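Local atomic coordinates of P22 protein (Trypanosoma brucei, PDB entry 3JV1), a protein that serves as an accessory factor in the RNA editing of cytochrome oxidase subunit II transcripts and belongs to the Mam33 family. Residues Gly88-Asp93 against Val97-Cys102; Gly52-Ile57 against Ser146-Asn151; Glu32-Asp37 against Asp152-Phe157. All coordinates share one frame; numbering follows the deposited sequence.

Contact 1 (Gly88-Asp93 against Val97-Cys102); sequences GMSVED and VINNVC
Gly88 and Asn100 face each other as an antiparallel hydrogen-bonded pair, the first of three bridges between strands that run at 168° with their axes 4.6 Å apart at closest approach. Gly88 N donates a hydrogen bond to Asn100 O at 2.8 Å, and Gly88 O accepts two, from Asn99 N at 2.8 Å and from Asn100 N at 3.0 Å. Two successive amides, those of Asn99 and Asn100, converge on one carbonyl, and the register moves by one residue: Met89 next pairs with Ile98 as a non-hydrogen-bonded pair and Ser90 with Val97 as a hydrogen-bonded one, closed by Ser90 N to Val97 O and Val97 N to Ser90 O.

On one face of the ladder Met89 and Ile98 run side by side in the same direction, with Met89 SD resting 3.8 Å from Ile98 CG1; Leu145 of helix 135-146 touches both. On the face carrying Ser90 and Val97 the contact turns polar. The amide of Asn99 reaches across to the 88-93 strand, and Asn99 ND2 donates to Ser90 OG at 3.0 Å, a nearly straight bond (165°) with the hydroxyl close to the amide plane. With chi1 at 49°, Ser90 OG sits between its own backbone N and carbonyl carbon, where it meets this amide and also makes a weak bond to Glu92 OE2. The carboxylate of Glu92 lies against the Val97 side chain, Glu92 OE2 coming within 3.5 Å of Val97 CG2.

Two residues, Asn99 and Asn100, set opposite the single Gly88 make a classic beta bulge, here built into the hairpin of strands 83-92 and 95-104 at one edge of the chain's antiparallel sheet.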
loop_
_atom_site.group_PDB
_atom_site.type_symbol
_atom_site.label_atom_id
_atom_site.label_comp_id
_atom_site.label_asym_id
_atom_site.label_seq_id
_atom_site.Cartn_x
_atom_site.Cartn_y
_atom_site.Cartn_z
ATOM N N GLY A 88 12.627 10.947 5.395
ATOM C CA GLY A 88 11.967 10.408 4.222
ATOM C C GLY A 88 12.470 11.289 3.102
ATOM O O GLY A 88 12.209 12.494 3.103
ATOM N N MET A 89 13.201 10.713 2.155
ATOM C CA MET A 89 13.759 11.517 1.084
ATOM C C MET A 89 13.637 10.940 -0.310
ATOM O O MET A 89 13.197 9.811 -0.511
ATOM C CB MET A 89 15.234 11.785 1.366
ATOM C CG MET A 89 15.504 12.355 2.744
ATOM S SD MET A 89 17.057 13.212 2.782
ATOM C CE MET A 89 18.176 11.865 2.942
ATOM N N SER A 90 14.033 11.750 -1.277
ATOM C CA SER A 90 14.024 11.336 -2.663
ATOM C C SER A 90 15.189 12.015 -3.373
ATOM O O SER A 90 15.615 13.106 -2.990
ATOM C CB SER A 90 12.685 11.682 -3.320
ATOM O OG SER A 90 12.319 13.020 -3.069
ATOM N N VAL A 91 15.739 11.343 -4.377
ATOM C CA VAL A 91 16.852 11.891 -5.134
ATOM C C VAL A 91 16.322 12.484 -6.427
ATOM O O VAL A 91 15.749 11.780 -7.255
ATOM C CB VAL A 91 17.907 10.809 -5.468
ATOM C CG1 VAL A 91 18.963 11.379 -6.403
ATOM C CG2 VAL A 91 18.563 10.312 -4.193
ATOM N N GLU A 92 16.500 13.788 -6.579
ATOM C CA GLU A 92 16.050 14.495 -7.766
ATOM C C GLU A 92 17.245 15.223 -8.359
ATOM O O GLU A 92 17.742 16.195 -7.792
ATOM C CB GLU A 92 14.929 15.475 -7.404
ATOM C CG GLU A 92 13.635 14.776 -7.007
ATOM C CD GLU A 92 12.603 15.714 -6.413
ATOM O OE1 GLU A 92 12.167 16.650 -7.113
ATOM O OE2 GLU A 92 12.221 15.512 -5.240
ATOM N N ASP A 93 17.714 14.711 -9.492
ATOM C CA ASP A 93 18.864 15.258 -10.208
ATOM C C ASP A 93 20.110 15.385 -9.339
ATOM O O ASP A 93 20.591 16.486 -9.082
ATOM C CB ASP A 93 18.531 16.624 -10.812
ATOM C CG ASP A 93 19.526 17.044 -11.888
ATOM O OD1 ASP A 93 19.548 16.397 -12.959
ATOM O OD2 ASP A 93 20.289 18.010 -11.660
ATOM N N VAL A 97 16.403 15.463 -1.509
ATOM C CA VAL A 97 15.306 16.341 -1.164
ATOM C C VAL A 97 14.640 15.735 0.068
ATOM O O VAL A 97 14.256 14.569 0.063
ATOM C CB VAL A 97 14.275 16.429 -2.299
ATOM C CG1 VAL A 97 13.127 17.320 -1.881
ATOM C CG2 VAL A 97 14.938 16.970 -3.560
ATOM N N ILE A 98 14.529 16.512 1.136
ATOM C CA ILE A 98 13.894 16.005 2.338
ATOM C C ILE A 98 12.383 16.175 2.192
ATOM O O ILE A 98 11.899 17.282 1.971
ATOM C CB ILE A 98 14.360 16.775 3.588
ATOM C CG1 ILE A 98 15.882 16.720 3.702
ATOM C CG2 ILE A 98 13.724 16.174 4.826
ATOM C CD1 ILE A 98 16.441 17.720 4.687
ATOM N N ASN A 99 11.641 15.081 2.313
ATOM C CA ASN A 99 10.196 15.147 2.197
ATOM C C ASN A 99 9.547 15.063 3.561
ATOM O O ASN A 99 8.521 15.694 3.798
ATOM C CB ASN A 99 9.666 14.009 1.320
ATOM C CG ASN A 99 10.259 14.028 -0.063
ATOM O OD1 ASN A 99 10.293 15.071 -0.721
ATOM N ND2 ASN A 99 10.733 12.873 -0.519
ATOM N N ASN A 100 10.148 14.273 4.449
ATOM C CA ASN A 100 9.634 14.085 5.800
ATOM C C ASN A 100 10.775 13.877 6.785
ATOM O O ASN A 100 11.852 13.430 6.414
ATOM C CB ASN A 100 8.717 12.851 5.867
ATOM C CG ASN A 100 7.422 13.027 5.094
ATOM O OD1 ASN A 100 6.512 13.728 5.535
ATOM N ND2 ASN A 100 7.335 12.389 3.935
ATOM N N VAL A 101 10.520 14.219 8.040
ATOM C CA VAL A 101 11.477 14.034 9.122
ATOM C C VAL A 101 10.664 13.495 10.288
ATOM O O VAL A 101 9.800 14.190 10.826
ATOM C CB VAL A 101 12.141 15.348 9.573
ATOM C CG1 VAL A 101 13.059 15.068 10.768
ATOM C CG2 VAL A 101 12.934 15.952 8.436
ATOM N N CYS A 102 10.924 12.243 10.651
ATOM C CA CYS A 102 10.225 11.596 11.748
ATOM C C CYS A 102 11.215 11.233 12.833
ATOM O O CYS A 102 12.417 11.093 12.580
ATOM C CB CYS A 102 9.564 10.294 11.283
ATOM S SG CYS A 102 8.597 10.437 9.794
#

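Contact 2 (Gly52-Ile57 against Ser146-Asn151); sequences GDEEII and SARGVN
Arg148 grips the carboxylate of Glu54 side-on with two nitrogens, one for each oxygen. Arg148 NE donates to Glu54 OE1 at 2.7 Å, while Arg148 NH2 reaches Glu54 OE2 at 3.2 Å along an almost straight line (174°). Both oxygens are met on their syn sides, yet the carboxylate and guanidinium planes are turned 42° apart, so the fork is twisted rather than flat. The arginine chain stays extended from CG to NE and crosses Ile56, whose CD1 lies 4.0 Å from Arg148 CD; farther along, Ile56 CG2 and Val150 CG2 approach to 4.4 Å.

Around this first shell, NH1 of Arg148 is bonded to Tyr144 O, and the Tyr144 ring makes a cation-pi contact with the guanidinium. NH2 has a second acidic partner in Asp4 of the second subunit, so two carboxylates probably share the positive charge at the subunit boundary. Arg148 directly precedes Gly149, the positive-phi C-prime residue of the Schellman motif that ends helix 135-146, with Val150 N bonded to Leu145 O and Gly149 N to Ser146 O.

The loop leaving helix 135-146 is thereby fastened to strand 54-63, between strands 46-51 and 72-80, just before helix 152-181 begins.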
loop_
_atom_site.group_PDB
_atom_site.type_symbol
_atom_site.label_atom_id
_atom_site.label_comp_id
_atom_site.label_asym_id
_atom_site.label_seq_id
_atom_site.Cartn_x
_atom_site.Cartn_y
_atom_site.Cartn_z
ATOM N N GLY A 52 30.728 7.440 14.498
ATOM C CA GLY A 52 30.976 7.436 15.924
ATOM C C GLY A 52 30.034 6.414 16.528
ATOM O O GLY A 52 29.992 5.269 16.078
ATOM N N ASP A 53 29.262 6.814 17.532
ATOM C CA ASP A 53 28.330 5.888 18.155
ATOM C C ASP A 53 27.064 5.662 17.330
ATOM O O ASP A 53 26.297 4.742 17.608
ATOM C CB ASP A 53 27.930 6.378 19.546
ATOM C CG ASP A 53 29.084 6.374 20.522
ATOM O OD1 ASP A 53 29.988 7.218 20.378
ATOM O OD2 ASP A 53 29.086 5.520 21.434
ATOM N N GLU A 54 26.827 6.496 16.324
ATOM C CA GLU A 54 25.626 6.319 15.523
ATOM C C GLU A 54 25.862 5.469 14.291
ATOM O O GLU A 54 26.990 5.299 13.837
ATOM C CB GLU A 54 25.049 7.666 15.070
ATOM C CG GLU A 54 25.808 8.900 15.521
ATOM C CD GLU A 54 25.189 10.184 14.998
ATOM O OE1 GLU A 54 25.021 10.315 13.772
ATOM O OE2 GLU A 54 24.871 11.071 15.810
ATOM N N GLU A 55 24.781 4.915 13.764
ATOM C CA GLU A 55 24.868 4.145 12.538
ATOM C C GLU A 55 23.944 4.880 11.585
ATOM O O GLU A 55 22.871 5.325 11.982
ATOM C CB GLU A 55 24.385 2.709 12.724
ATOM C CG GLU A 55 24.528 1.895 11.435
ATOM C CD GLU A 55 24.046 0.479 11.580
ATOM O OE1 GLU A 55 22.916 0.290 12.067
ATOM O OE2 GLU A 55 24.791 -0.447 11.203
ATOM N N ILE A 56 24.380 5.046 10.343
ATOM C CA ILE A 56 23.579 5.737 9.348
ATOM C C ILE A 56 23.145 4.666 8.354
ATOM O O ILE A 56 23.985 3.948 7.812
ATOM C CB ILE A 56 24.405 6.813 8.610
ATOM C CG1 ILE A 56 25.265 7.609 9.608
ATOM C CG2 ILE A 56 23.471 7.725 7.818
ATOM C CD1 ILE A 56 24.499 8.321 10.698
ATOM N N ILE A 57 21.842 4.557 8.124
ATOM C CA ILE A 57 21.320 3.545 7.218
ATOM C C ILE A 57 20.513 4.161 6.085
ATOM O O ILE A 57 19.636 5.001 6.316
ATOM C CB ILE A 57 20.428 2.554 7.972
ATOM C CG1 ILE A 57 21.238 1.881 9.079
ATOM C CG2 ILE A 57 19.855 1.528 7.011
ATOM C CD1 ILE A 57 20.430 0.964 9.967
ATOM N N SER A 146 24.497 16.483 5.887
ATOM C CA SER A 146 25.727 16.676 5.144
ATOM C C SER A 146 26.962 16.315 5.977
ATOM O O SER A 146 27.911 15.742 5.460
ATOM C CB SER A 146 25.826 18.119 4.656
ATOM O OG SER A 146 26.870 18.237 3.710
ATOM N N ALA A 147 26.950 16.641 7.263
ATOM C CA ALA A 147 28.082 16.322 8.131
ATOM C C ALA A 147 28.266 14.812 8.254
ATOM O O ALA A 147 29.322 14.340 8.677
ATOM C CB ALA A 147 27.883 16.934 9.513
ATOM N N ARG A 148 27.233 14.058 7.889
ATOM C CA ARG A 148 27.296 12.611 7.962
ATOM C C ARG A 148 27.487 11.956 6.591
ATOM O O ARG A 148 27.328 10.745 6.444
ATOM C CB ARG A 148 26.037 12.079 8.659
ATOM C CG ARG A 148 25.977 12.504 10.124
ATOM C CD ARG A 148 24.614 12.305 10.779
ATOM N NE ARG A 148 24.732 12.526 12.216
ATOM C CZ ARG A 148 25.128 13.675 12.759
ATOM N NH1 ARG A 148 25.422 14.710 11.985
ATOM N NH2 ARG A 148 25.295 13.771 14.068
ATOM N N GLY A 149 27.835 12.753 5.588
ATOM C CA GLY A 149 28.051 12.196 4.262
ATOM C C GLY A 149 26.832 12.103 3.365
ATOM O O GLY A 149 26.948 11.716 2.202
ATOM N N VAL A 150 25.658 12.444 3.885
ATOM C CA VAL A 150 24.448 12.394 3.073
ATOM C C VAL A 150 24.377 13.720 2.340
ATOM O O VAL A 150 23.715 14.665 2.775
ATOM C CB VAL A 150 23.197 12.195 3.940
ATOM C CG1 VAL A 150 21.984 11.986 3.055
ATOM C CG2 VAL A 150 23.398 10.996 4.862
ATOM N N ASN A 151 25.086 13.769 1.219
ATOM C CA ASN A 151 25.195 14.964 0.403
ATOM C C ASN A 151 24.976 14.650 -1.075
ATOM O O ASN A 151 24.541 13.552 -1.423
ATOM C CB ASN A 151 26.581 15.573 0.630
ATOM C CG ASN A 151 27.680 14.519 0.629
ATOM O OD1 ASN A 151 28.717 14.676 1.278
ATOM N ND2 ASN A 151 27.458 13.441 -0.108
#

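Contact 3 (Glu32-Asp37 against Asp152-Phe157); sequences EGWTID and DTLANF
Leu154 projects from the first turn of helix 152-181 onto the indole of Trp34, the two side chains crossing at about a right angle. From CB, which heads toward the 32-37 segment, the chain passes to CG, placed anti to the backbone N (chi1 -179°), and there divides so that both methyls reach the indole. Leu154 CD1 sits over a face of the Trp34 five-membered ring, 4.2 Å from its centroid and 20° off the normal, a CH-pi contact; the nearest ring atoms to Leu154 CD1 are Trp34 NE1 and CE2, both at 4.0 Å. Leu154 CD2 lies by the six-membered ring, coming within 3.6 Å of Trp34 CZ2 and 4.0 Å of Trp34 CH2. One helical turn on, Phe157 offers a ring edge to Ile36, with Phe157 CE2 4.3 Å from Ile36 CD1.

Beyond the pair, Phe96 packs on Leu154, while Ile56 and Leu58 of strand 54-63 pack on Trp34. Phe157 lies against Met47, Pro28 and Pro31.

No hydrogen bond or salt bridge joins the two segments: the start of the long helix is held to the 32-37 segment, at an edge strand of the sheet within this chain, by dispersion and CH-pi contacts among largely buried apolar groups.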
loop_
_atom_site.group_PDB
_atom_site.type_symbol
_atom_site.label_atom_id
_atom_site.label_comp_id
_atom_site.label_asym_id
_atom_site.label_seq_id
_atom_site.Cartn_x
_atom_site.Cartn_y
_atom_site.Cartn_z
ATOM N N GLU A 32 33.522 6.346 0.482
ATOM C CA GLU A 32 34.331 5.974 1.644
ATOM C C GLU A 32 33.524 5.802 2.935
ATOM O O GLU A 32 32.714 6.653 3.290
ATOM C CB GLU A 32 35.404 7.044 1.864
ATOM C CG GLU A 32 36.573 6.641 2.753
ATOM C CD GLU A 32 37.578 5.757 2.038
ATOM O OE1 GLU A 32 37.926 6.073 0.877
ATOM O OE2 GLU A 32 38.031 4.757 2.639
ATOM N N GLY A 33 33.760 4.698 3.639
ATOM C CA GLY A 33 33.058 4.442 4.886
ATOM C C GLY A 33 31.734 3.717 4.744
ATOM O O GLY A 33 31.252 3.100 5.693
ATOM N N TRP A 34 31.140 3.781 3.560
ATOM C CA TRP A 34 29.858 3.126 3.328
ATOM C C TRP A 34 29.983 1.672 2.933
ATOM O O TRP A 34 30.873 1.296 2.179
ATOM C CB TRP A 34 29.070 3.835 2.228
ATOM C CG TRP A 34 28.569 5.187 2.602
ATOM C CD1 TRP A 34 29.179 6.382 2.366
ATOM C CD2 TRP A 34 27.323 5.486 3.237
ATOM N NE1 TRP A 34 28.382 7.413 2.807
ATOM C CE2 TRP A 34 27.236 6.890 3.345
ATOM C CE3 TRP A 34 26.267 4.704 3.724
ATOM C CZ2 TRP A 34 26.132 7.532 3.920
ATOM C CZ3 TRP A 34 25.165 5.346 4.299
ATOM C CH2 TRP A 34 25.111 6.747 4.388
ATOM N N THR A 35 29.079 0.859 3.461
ATOM C CA THR A 35 29.028 -0.552 3.130
ATOM C C THR A 35 27.757 -0.641 2.298
ATOM O O THR A 35 26.863 0.190 2.457
ATOM C CB THR A 35 28.873 -1.426 4.382
ATOM O OG1 THR A 35 28.881 -2.803 3.995
ATOM C CG2 THR A 35 27.560 -1.129 5.085
ATOM N N ILE A 36 27.671 -1.610 1.399
ATOM C CA ILE A 36 26.469 -1.727 0.596
ATOM C C ILE A 36 25.915 -3.139 0.571
ATOM O O ILE A 36 26.641 -4.117 0.417
ATOM C CB ILE A 36 26.687 -1.219 -0.840
ATOM C CG1 ILE A 36 25.353 -1.221 -1.585
ATOM C CG2 ILE A 36 27.708 -2.072 -1.555
ATOM C CD1 ILE A 36 25.279 -0.205 -2.704
ATOM N N ASP A 37 24.606 -3.222 0.749
ATOM C CA ASP A 37 23.898 -4.483 0.775
ATOM C C ASP A 37 23.048 -4.550 -0.485
ATOM O O ASP A 37 21.903 -4.099 -0.499
ATOM C CB ASP A 37 23.044 -4.533 2.048
ATOM C CG ASP A 37 22.093 -5.704 2.080
ATOM O OD1 ASP A 37 22.529 -6.842 1.809
ATOM O OD2 ASP A 37 20.903 -5.478 2.395
ATOM N N ASP A 152 25.278 15.618 -1.937
ATOM C CA ASP A 152 25.098 15.449 -3.376
ATOM C C ASP A 152 25.975 14.348 -3.942
ATOM O O ASP A 152 25.618 13.707 -4.930
ATOM C CB ASP A 152 25.391 16.753 -4.117
ATOM C CG ASP A 152 24.391 17.839 -3.797
ATOM O OD1 ASP A 152 23.190 17.526 -3.686
ATOM O OD2 ASP A 152 24.806 19.009 -3.668
ATOM N N THR A 153 27.123 14.133 -3.314
ATOM C CA THR A 153 28.039 13.095 -3.759
ATOM C C THR A 153 27.368 11.739 -3.587
ATOM O O THR A 153 27.405 10.906 -4.483
ATOM C CB THR A 153 29.331 13.104 -2.936
ATOM O OG1 THR A 153 29.901 14.416 -2.959
ATOM C CG2 THR A 153 30.326 12.113 -3.511
ATOM N N LEU A 154 26.752 11.529 -2.428
ATOM C CA LEU A 154 26.071 10.273 -2.146
ATOM C C LEU A 154 24.834 10.133 -3.020
ATOM O O LEU A 154 24.549 9.055 -3.532
ATOM C CB LEU A 154 25.656 10.212 -0.679
ATOM C CG LEU A 154 24.949 8.924 -0.258
ATOM C CD1 LEU A 154 25.937 7.751 -0.376
ATOM C CD2 LEU A 154 24.426 9.063 1.168
ATOM N N ALA A 155 24.100 11.226 -3.187
ATOM C CA ALA A 155 22.897 11.206 -4.009
ATOM C C ALA A 155 23.304 10.835 -5.422
ATOM O O ALA A 155 22.619 10.079 -6.109
ATOM C CB ALA A 155 22.227 12.572 -3.997
ATOM N N ASN A 156 24.440 11.372 -5.841
ATOM C CA ASN A 156 24.974 11.121 -7.165
ATOM C C ASN A 156 25.365 9.652 -7.304
ATOM O O ASN A 156 25.148 9.045 -8.354
ATOM C CB ASN A 156 26.184 12.022 -7.397
ATOM C CG ASN A 156 26.502 12.198 -8.857
ATOM O OD1 ASN A 156 27.159 11.359 -9.473
ATOM N ND2 ASN A 156 26.025 13.295 -9.430
ATOM N N PHE A 157 25.943 9.083 -6.247
ATOM C CA PHE A 157 26.332 7.681 -6.268
ATOM C C PHE A 157 25.109 6.774 -6.363
ATOM O O PHE A 157 25.150 5.740 -7.014
ATOM C CB PHE A 157 27.107 7.291 -5.011
ATOM C CG PHE A 157 27.286 5.802 -4.862
ATOM C CD1 PHE A 157 28.273 5.133 -5.571
ATOM C CD2 PHE A 157 26.426 5.065 -4.058
ATOM C CE1 PHE A 157 28.400 3.750 -5.483
ATOM C CE2 PHE A 157 26.544 3.690 -3.964
ATOM C CZ PHE A 157 27.533 3.028 -4.678
#

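All three contacts reach the same antiparallel sheet. Along the chain their spans are nested: contact 3 joins the earliest and latest segments, contact 2 lies within that span, and contact 1, a local hairpin, lies within both. Contacts 2 and 3 are neighbours, their centres about 11 Å apart, and meet where Ile56 CG2 packs 3.9 Å from Trp34 CH2; contact 1 is about 15 Å from contact 2 and about 16 Å from contact 3, centre to centre. Met89 packs on Val150 and Val91 on Ala155. Residues 146-157 thus pack on strands 83-92, 54-63 and 35-37, tying the C-terminal helix to the sheet; contacts 1 and 2 also touch the second subunit.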